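Local coordinates for extracellular sialidase/neuraminidase, putative (Aspergillus fumigatus, PDB 2XZI), which probably hydrolyses terminal KDN from glycoconjugates, acting as a secreted KDNase of the sialidase family with a beta-propeller fold, at residues P41-T46 with G350-S355; A275-V280 with G337-T342. All coordinates share one frame; numbering follows the deposited sequence.

Contact 1 of 2, residues P41-T46 with G350-S355; sequences PAVVRT and GALVES
P41 meets L352 and E354 through its puckered pyrrolidine ring, whose CB lies 3.5 Å from L352 CB, tight for two carbons, while its CD lies 3.8 Å from E354 CG. The flat group, the E354 carboxylate, stays farther off, with OE2 4.1 Å from P41 CD. The two side chains cross at about a right angle. The E354 chain runs extended beyond CG to its polar partners: OE2 takes a salt bridge from R39 and the backbone N-H of I40, and OE1 accepts from the N of Y338, so both oxygens are held beside the sugar-binding residues.

L352 carries the other half of the contact. With CG anti to its carbonyl carbon (chi1 -69°), its CD1 is brought to V43 CB at 3.7 Å and also rests 3.6 Å from A42 O. V43 CG1 is a minor neighbour of G350 O.

The strand axes run antiparallel (173°) and approach to 7.0 Å; no hydrogen bond links the segments, and side chains make the contact, with A42 O the one backbone oxygen touched by L352 CD1. W372 and I370 of strand 368-375, with A53 of strand 51-58, enclose this apolar patch between the first and last blades of the propeller, where strand 37-45 faces strand 349-356.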
ATOM      1  N   PRO A  41      -3.893  -1.182  -2.903  1.00  4.33           N
ATOM      2  CA  PRO A  41      -2.676  -1.311  -3.718  1.00  4.39           C
ATOM      3  C   PRO A  41      -1.370  -1.397  -2.925  1.00  4.48           C
ATOM      4  O   PRO A  41      -1.250  -0.853  -1.820  1.00  5.24           O
ATOM      5  CB  PRO A  41      -2.669  -0.019  -4.542  1.00  4.39           C
ATOM      6  CG  PRO A  41      -3.378   0.965  -3.645  1.00  4.08           C
ATOM      7  CD  PRO A  41      -4.507   0.150  -3.065  1.00  4.80           C
ATOM      8  N   ALA A  42      -0.394  -2.078  -3.508  1.00  4.19           N
ATOM      9  CA  ALA A  42       0.974  -2.041  -3.005  1.00  4.25           C
ATOM     10  C   ALA A  42       1.881  -2.152  -4.211  1.00  4.17           C
ATOM     11  O   ALA A  42       1.602  -2.954  -5.098  1.00  4.85           O
ATOM     12  CB  ALA A  42       1.214  -3.199  -2.083  1.00  4.39           C
ATOM     13  N   VAL A  43       2.977  -1.413  -4.237  1.00  4.79           N
ATOM     14  CA  VAL A  43       3.903  -1.445  -5.380  1.00  4.90           C
ATOM     15  C   VAL A  43       5.352  -1.363  -4.920  1.00  5.48           C
ATOM     16  O   VAL A  43       5.684  -0.603  -3.989  1.00  6.18           O
ATOM     17  CB  VAL A  43       3.573  -0.331  -6.422  1.00  5.36           C
ATOM     18  CG1 VAL A  43       3.838   1.080  -5.856  1.00  5.96           C
ATOM     19  CG2 VAL A  43       4.310  -0.563  -7.745  1.00  6.30           C
ATOM     20  N   VAL A  44       6.191  -2.182  -5.555  1.00  5.01           N
ATOM     21  CA  VAL A  44       7.628  -2.114  -5.330  1.00  5.52           C
ATOM     22  C   VAL A  44       8.396  -2.265  -6.624  1.00  4.79           C
ATOM     23  O   VAL A  44       7.947  -2.901  -7.552  1.00  6.34           O
ATOM     24  CB  VAL A  44       8.135  -3.183  -4.316  1.00  5.76           C
ATOM     25  CG1 VAL A  44       7.604  -2.885  -2.894  1.00  7.51           C
ATOM     26  CG2 VAL A  44       7.797  -4.601  -4.782  1.00  6.70           C
ATOM     27  N   ARG A  45       9.572  -1.657  -6.663  1.00  6.40           N
ATOM     28  CA  ARG A  45      10.533  -1.898  -7.722  1.00  6.67           C
ATOM     29  C   ARG A  45      11.571  -2.867  -7.169  1.00  7.25           C
ATOM     30  O   ARG A  45      12.078  -2.686  -6.060  1.00  8.60           O
ATOM     31  CB  ARG A  45      11.205  -0.578  -8.120  1.00  7.42           C
ATOM     32  CG  ARG A  45      12.184  -0.747  -9.275  1.00 10.51           C
ATOM     33  CD  ARG A  45      13.179   0.368  -9.331  1.00 16.03           C
ATOM     34  NE  ARG A  45      14.325   0.076  -8.479  1.00 20.26           N
ATOM     35  CZ  ARG A  45      15.124   1.001  -7.953  1.00 24.07           C
ATOM     36  NH1 ARG A  45      14.900   2.294  -8.173  1.00 25.27           N
ATOM     37  NH2 ARG A  45      16.141   0.628  -7.189  1.00 25.76           N
ATOM     38  N   THR A  46      11.862  -3.920  -7.923  1.00  7.05           N
ATOM     39  CA  THR A  46      12.801  -4.937  -7.444  1.00  7.64           C
ATOM     40  C   THR A  46      14.215  -4.494  -7.754  1.00  8.55           C
ATOM     41  O   THR A  46      14.419  -3.466  -8.393  1.00  7.98           O
ATOM     42  CB  THR A  46      12.552  -6.293  -8.097  1.00  8.06           C
ATOM     43  OG1 THR A  46      13.021  -6.243  -9.449  1.00  7.75           O
ATOM     44  CG2 THR A  46      11.072  -6.685  -8.065  1.00  8.39           C
ATOM     45  N   GLY A 350       6.502   6.112  -9.090  1.00  6.69           N
ATOM     46  CA  GLY A 350       5.398   5.310  -9.568  1.00  6.61           C
ATOM     47  C   GLY A 350       4.424   5.142  -8.435  1.00  6.34           C
ATOM     48  O   GLY A 350       4.810   4.741  -7.346  1.00  7.32           O
ATOM     49  N   ALA A 351       3.164   5.473  -8.684  1.00  5.76           N
ATOM     50  CA  ALA A 351       2.135   5.431  -7.662  1.00  5.28           C
ATOM     51  C   ALA A 351       0.919   4.651  -8.133  1.00  5.70           C
ATOM     52  O   ALA A 351       0.457   4.830  -9.261  1.00  7.80           O
ATOM     53  CB  ALA A 351       1.738   6.844  -7.253  1.00  5.46           C
ATOM     54  N   LEU A 352       0.404   3.799  -7.256  1.00  4.75           N
ATOM     55  CA  LEU A 352      -0.908   3.187  -7.430  1.00  4.51           C
ATOM     56  C   LEU A 352      -1.889   3.953  -6.582  1.00  5.36           C
ATOM     57  O   LEU A 352      -1.589   4.273  -5.437  1.00  5.51           O
ATOM     58  CB  LEU A 352      -0.886   1.720  -6.992  1.00  4.18           C
ATOM     59  CG  LEU A 352      -0.093   0.753  -7.846  1.00  5.25           C
ATOM     60  CD1 LEU A 352      -0.067  -0.608  -7.192  1.00  5.83           C
ATOM     61  CD2 LEU A 352      -0.647   0.646  -9.294  1.00  5.68           C
ATOM     62  N   VAL A 353      -3.065   4.235  -7.144  1.00  4.62           N
ATOM     63  CA  VAL A 353      -4.089   5.022  -6.452  1.00  4.92           C
ATOM     64  C   VAL A 353      -5.467   4.421  -6.736  1.00  5.00           C
ATOM     65  O   VAL A 353      -5.825   4.182  -7.902  1.00  4.80           O
ATOM     66  CB  VAL A 353      -4.090   6.524  -6.892  1.00  4.94           C
ATOM     67  CG1 VAL A 353      -4.980   7.357  -5.960  1.00  5.90           C
ATOM     68  CG2 VAL A 353      -2.669   7.107  -6.930  1.00  7.02           C
ATOM     69  N   GLU A 354      -6.226   4.173  -5.673  1.00  4.91           N
ATOM     70  CA  GLU A 354      -7.606   3.733  -5.800  1.00  4.85           C
ATOM     71  C   GLU A 354      -8.497   4.751  -6.495  1.00  6.20           C
ATOM     72  O   GLU A 354      -8.266   5.965  -6.414  1.00  5.72           O
ATOM     73  CB  GLU A 354      -8.202   3.452  -4.419  1.00  4.78           C
ATOM     74  CG  GLU A 354      -7.585   2.267  -3.718  1.00  4.61           C
ATOM     75  CD  GLU A 354      -8.349   1.903  -2.430  1.00  4.68           C
ATOM     76  OE1 GLU A 354      -8.890   2.814  -1.770  1.00  5.23           O
ATOM     77  OE2 GLU A 354      -8.395   0.714  -2.069  1.00  4.61           O
ATOM     78  N   SER A 355      -9.515   4.221  -7.170  1.00  6.25           N
ATOM     79  CA  SER A 355     -10.552   5.015  -7.817  0.60  6.48           C
ATOM     80  C   SER A 355     -11.905   4.329  -7.620  1.00  7.40           C
ATOM     81  O   SER A 355     -11.958   3.129  -7.489  1.00  7.52           O
ATOM     82  CB  SER A 355     -10.231   5.135  -9.301  0.60  7.62           C
ATOM     83  OG  SER A 355     -11.012   6.136  -9.913  0.60  8.01           O
TER

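Contact 2 of 2, residues A275-V280 with G337-T342; sequences ACQGSV and GYSSMT. With KDM (deamino-alpha-neuraminic acid), chain C.
Q277 lays its CB over the centre of the Y338 ring, 3.4 Å from the centroid and only 10° off the normal, which defines a CH-pi contact on that face. Beyond it the chain bends at chi2 (-91°), bringing the amide nearly parallel to the ring and up to the backbone of S339. There the amide is gripped twice: S339 N donates to Q277 OE1 at 2.8 Å, tilted from the carbonyl plane, and Q277 NE2 donates to S339 O at 2.8 Å, with the oxygen close to the amide plane. This pair fixes the rotation of the amide; P187 O takes a further bond from NE2. C276 SG approaches the same ring obliquely, 3.7 Å from Y338 CD1.

The hydroxyl of Y338, atom OH, is 3.0 Å from O6 of the bound deamino-neuraminic acid (KDM) and is hydrogen-bonded to E229, a pairing consistent with the tyrosine-glutamate couple of sialidases. R39 adds a cation-pi contact to the ring.

Farther along, S279 OG donates to S339 OG at 2.9 Å. S339 OG in turn donates to water 1, which gives its protons to Q277 O and G337 O, a relay spanning both backbones. M341 CE closes over S279 O at 3.6 Å.

The segments run 11° from parallel without direct backbone hydrogen bonds. A275-G278 is the loop leading into strand 279-284, the inner strand of its blade, and the other segment lies on strand 334-343, the inner strand of the next; their antiparallel neighbours in their sheets are strands 290-294 and 349-356.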
ATOM      1  N   ALA A 275      -9.284   9.846   7.609  1.00  7.68           N
ATOM      2  CA  ALA A 275      -9.260   8.476   8.132  1.00  8.02           C
ATOM      3  C   ALA A 275      -9.204   7.493   6.952  1.00  7.83           C
ATOM      4  O   ALA A 275     -10.169   6.784   6.631  1.00  8.57           O
ATOM      5  CB  ALA A 275     -10.468   8.198   9.065  1.00  8.16           C
ATOM      6  N   CYS A 276      -8.048   7.490   6.291  1.00  6.89           N
ATOM      7  CA  CYS A 276      -7.799   6.642   5.131  1.00  6.10           C
ATOM      8  C   CYS A 276      -6.306   6.279   5.154  1.00  5.47           C
ATOM      9  O   CYS A 276      -5.513   6.955   5.782  1.00  6.47           O
ATOM     10  CB  CYS A 276      -8.175   7.382   3.828  1.00  5.78           C
ATOM     11  SG  CYS A 276      -8.044   6.430   2.299  1.00  7.76           S
ATOM     12  N   GLN A 277      -5.930   5.206   4.481  1.00  5.20           N
ATOM     13  CA  GLN A 277      -4.527   4.853   4.330  1.00  5.15           C
ATOM     14  C   GLN A 277      -3.772   5.911   3.499  1.00  4.75           C
ATOM     15  O   GLN A 277      -4.364   6.619   2.691  1.00  4.85           O
ATOM     16  CB  GLN A 277      -4.465   3.443   3.733  1.00  5.51           C
ATOM     17  CG  GLN A 277      -3.076   2.874   3.437  1.00  5.81           C
ATOM     18  CD  GLN A 277      -2.575   3.160   2.028  1.00  4.86           C
ATOM     19  OE1 GLN A 277      -3.064   4.060   1.343  1.00  5.30           O
ATOM     20  NE2 GLN A 277      -1.600   2.375   1.574  1.00  6.59           N
ATOM     21  N   GLY A 278      -2.471   6.032   3.737  1.00  4.37           N
ATOM     22  CA  GLY A 278      -1.589   6.868   2.929  1.00  5.10           C
ATOM     23  C   GLY A 278      -0.340   6.074   2.596  1.00  4.97           C
ATOM     24  O   GLY A 278      -0.243   4.880   2.941  1.00  5.70           O
ATOM     25  N   SER A 279       0.613   6.733   1.927  1.00  4.55           N
ATOM     26  CA  SER A 279       1.880   6.112   1.569  1.00  5.16           C
ATOM     27  C   SER A 279       3.014   7.125   1.730  1.00  5.28           C
ATOM     28  O   SER A 279       2.795   8.341   1.632  1.00  4.57           O
ATOM     29  CB  SER A 279       1.822   5.486   0.157  1.00  5.31           C
ATOM     30  OG  SER A 279       1.456   6.447  -0.840  1.00  6.12           O
ATOM     31  N   VAL A 280       4.218   6.610   1.967  1.00  4.75           N
ATOM     32  CA  VAL A 280       5.392   7.442   2.200  1.00  5.37           C
ATOM     33  C   VAL A 280       6.594   6.741   1.540  1.00  5.58           C
ATOM     34  O   VAL A 280       6.598   5.517   1.422  1.00  5.74           O
ATOM     35  CB  VAL A 280       5.632   7.658   3.725  1.00  4.53           C
ATOM     36  CG1 VAL A 280       6.089   6.346   4.423  1.00  5.56           C
ATOM     37  CG2 VAL A 280       6.618   8.809   3.968  1.00  5.44           C
ATOM     38  N   GLY A 337      -8.318   7.466  -2.646  1.00  6.16           N
ATOM     39  CA  GLY A 337      -8.399   6.421  -1.634  1.00  6.07           C
ATOM     40  C   GLY A 337      -6.996   5.996  -1.247  1.00  5.37           C
ATOM     41  O   GLY A 337      -6.074   6.834  -1.166  1.00  6.12           O
ATOM     42  N   TYR A 338      -6.833   4.687  -1.032  1.00  5.16           N
ATOM     43  CA  TYR A 338      -5.523   4.110  -0.668  1.00  5.09           C
ATOM     44  C   TYR A 338      -4.515   4.277  -1.802  1.00  4.92           C
ATOM     45  O   TYR A 338      -4.887   4.363  -2.980  1.00  4.93           O
ATOM     46  CB  TYR A 338      -5.648   2.612  -0.377  1.00  4.83           C
ATOM     47  CG  TYR A 338      -6.314   2.214   0.924  1.00  5.00           C
ATOM     48  CD1 TYR A 338      -7.443   2.883   1.425  1.00  5.29           C
ATOM     49  CD2 TYR A 338      -5.833   1.110   1.632  1.00  5.81           C
ATOM     50  CE1 TYR A 338      -8.053   2.457   2.630  1.00  6.37           C
ATOM     51  CE2 TYR A 338      -6.413   0.705   2.810  1.00  5.42           C
ATOM     52  CZ  TYR A 338      -7.516   1.380   3.309  1.00  5.74           C
ATOM     53  OH  TYR A 338      -8.109   0.947   4.482  1.00  6.98           O
ATOM     54  N   SER A 339      -3.230   4.311  -1.455  1.00  4.59           N
ATOM     55  CA  SER A 339      -2.183   4.526  -2.438  1.00  4.21           C
ATOM     56  C   SER A 339      -0.899   3.818  -2.042  1.00  4.48           C
ATOM     57  O   SER A 339      -0.728   3.410  -0.891  1.00  4.53           O
ATOM     58  CB  SER A 339      -1.921   6.028  -2.596  1.00  5.48           C
ATOM     59  OG  SER A 339      -1.375   6.549  -1.389  1.00  5.40           O
ATOM     60  N   SER A 340       0.008   3.687  -3.013  1.00  3.94           N
ATOM     61  CA  SER A 340       1.326   3.097  -2.794  1.00  4.40           C
ATOM     62  C   SER A 340       2.308   3.732  -3.757  1.00  4.68           C
ATOM     63  O   SER A 340       1.961   3.977  -4.913  1.00  5.08           O
ATOM     64  CB  SER A 340       1.281   1.581  -3.000  1.00  4.42           C
ATOM     65  OG  SER A 340       2.504   0.965  -2.627  1.00  5.47           O
ATOM     66  N   MET A 341       3.519   4.014  -3.277  1.00  4.61           N
ATOM     67  CA  MET A 341       4.555   4.585  -4.134  1.00  5.80           C
ATOM     68  C   MET A 341       5.856   3.800  -4.130  1.00  5.75           C
ATOM     69  O   MET A 341       6.259   3.225  -3.109  1.00  6.09           O
ATOM     70  CB  MET A 341       4.903   6.024  -3.702  1.00  5.60           C
ATOM     71  CG  MET A 341       3.760   7.015  -3.808  1.00  7.06           C
ATOM     72  SD  MET A 341       4.302   8.657  -3.306  1.00  6.25           S
ATOM     73  CE  MET A 341       4.494   8.451  -1.521  1.00  5.80           C
ATOM     74  N   THR A 342       6.524   3.844  -5.273  1.00  6.00           N
ATOM     75  CA  THR A 342       7.885   3.330  -5.433  1.00  7.41           C
ATOM     76  C   THR A 342       8.699   4.297  -6.299  1.00  7.95           C
ATOM     77  O   THR A 342       8.147   5.121  -7.031  1.00  6.76           O
ATOM     78  CB  THR A 342       7.900   1.914  -6.044  1.00  7.87           C
ATOM     79  OG1 THR A 342       9.230   1.376  -5.956  1.00  9.72           O
ATOM     80  CG2 THR A 342       7.475   1.956  -7.498  1.00  8.80           C
TER
HETATM   81  C2  KDM C 500     -11.164   0.022   4.972  1.00 17.17           C
HETATM   82  C1  KDM C 500     -11.324   1.434   4.423  1.00 15.48           C
HETATM   83  C3  KDM C 500     -10.514  -0.897   3.921  1.00 15.42           C
HETATM   84  C4  KDM C 500      -9.717  -2.080   4.545  1.00 13.71           C
HETATM   85  C5  KDM C 500     -10.016  -2.346   6.025  1.00 13.09           C
HETATM   86  C6  KDM C 500      -9.780  -1.045   6.832  1.00 15.14           C
HETATM   87  C7  KDM C 500     -10.276  -1.134   8.284  1.00 15.08           C
HETATM   88  C8  KDM C 500      -9.849   0.114   9.078  1.00 16.09           C
HETATM   89  C9  KDM C 500     -10.377   0.060  10.501  1.00 16.78           C
HETATM   90  O5  KDM C 500      -9.218  -3.447   6.530  1.00 11.91           O
HETATM   91  O1A KDM C 500     -11.351   1.593   3.180  1.00 14.82           O
HETATM   92  O1B KDM C 500     -11.434   2.338   5.286  1.00 15.44           O
HETATM   93  O4  KDM C 500     -10.026  -3.256   3.797  1.00 11.01           O
HETATM   94  O6  KDM C 500     -10.413   0.129   6.220  1.00 17.01           O
HETATM   95  O7  KDM C 500     -11.702  -1.238   8.282  1.00 13.04           O
HETATM   96  O8  KDM C 500      -8.419   0.205   9.149  1.00 16.52           O
HETATM   97  O9  KDM C 500      -9.728  -1.040  11.161  1.00 17.94           O
HETATM   98  O2  KDM C 500     -12.501  -0.413   5.252  1.00 17.19           O
HETATM   99  O   HOH W   1      -3.665   7.322   0.073  1.00  5.75           O
HETATM  100  O   HOH W   2       5.089   4.407  -0.748  1.00 10.76           O

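Both contacts are buried in the core, their centres 9 Å apart, and both join one propeller blade to the next. They share the last sheet: strands 334-343 and 349-356 are antiparallel neighbours in it, with probable backbone bonds from G350 N to T342 O and from L352 N to S340 O. Contact 1 sets strand 349-356 against the first blade, antiparallel and almost wholly apolar across the segments. Contact 2 joins two nearly parallel segments through amide, hydroxyl and water bonds and buries more surface, 420 against 266 Å². Its Y338 reaches the ligand directly, whereas E354 of contact 1 stands behind, holding Y338 and R39.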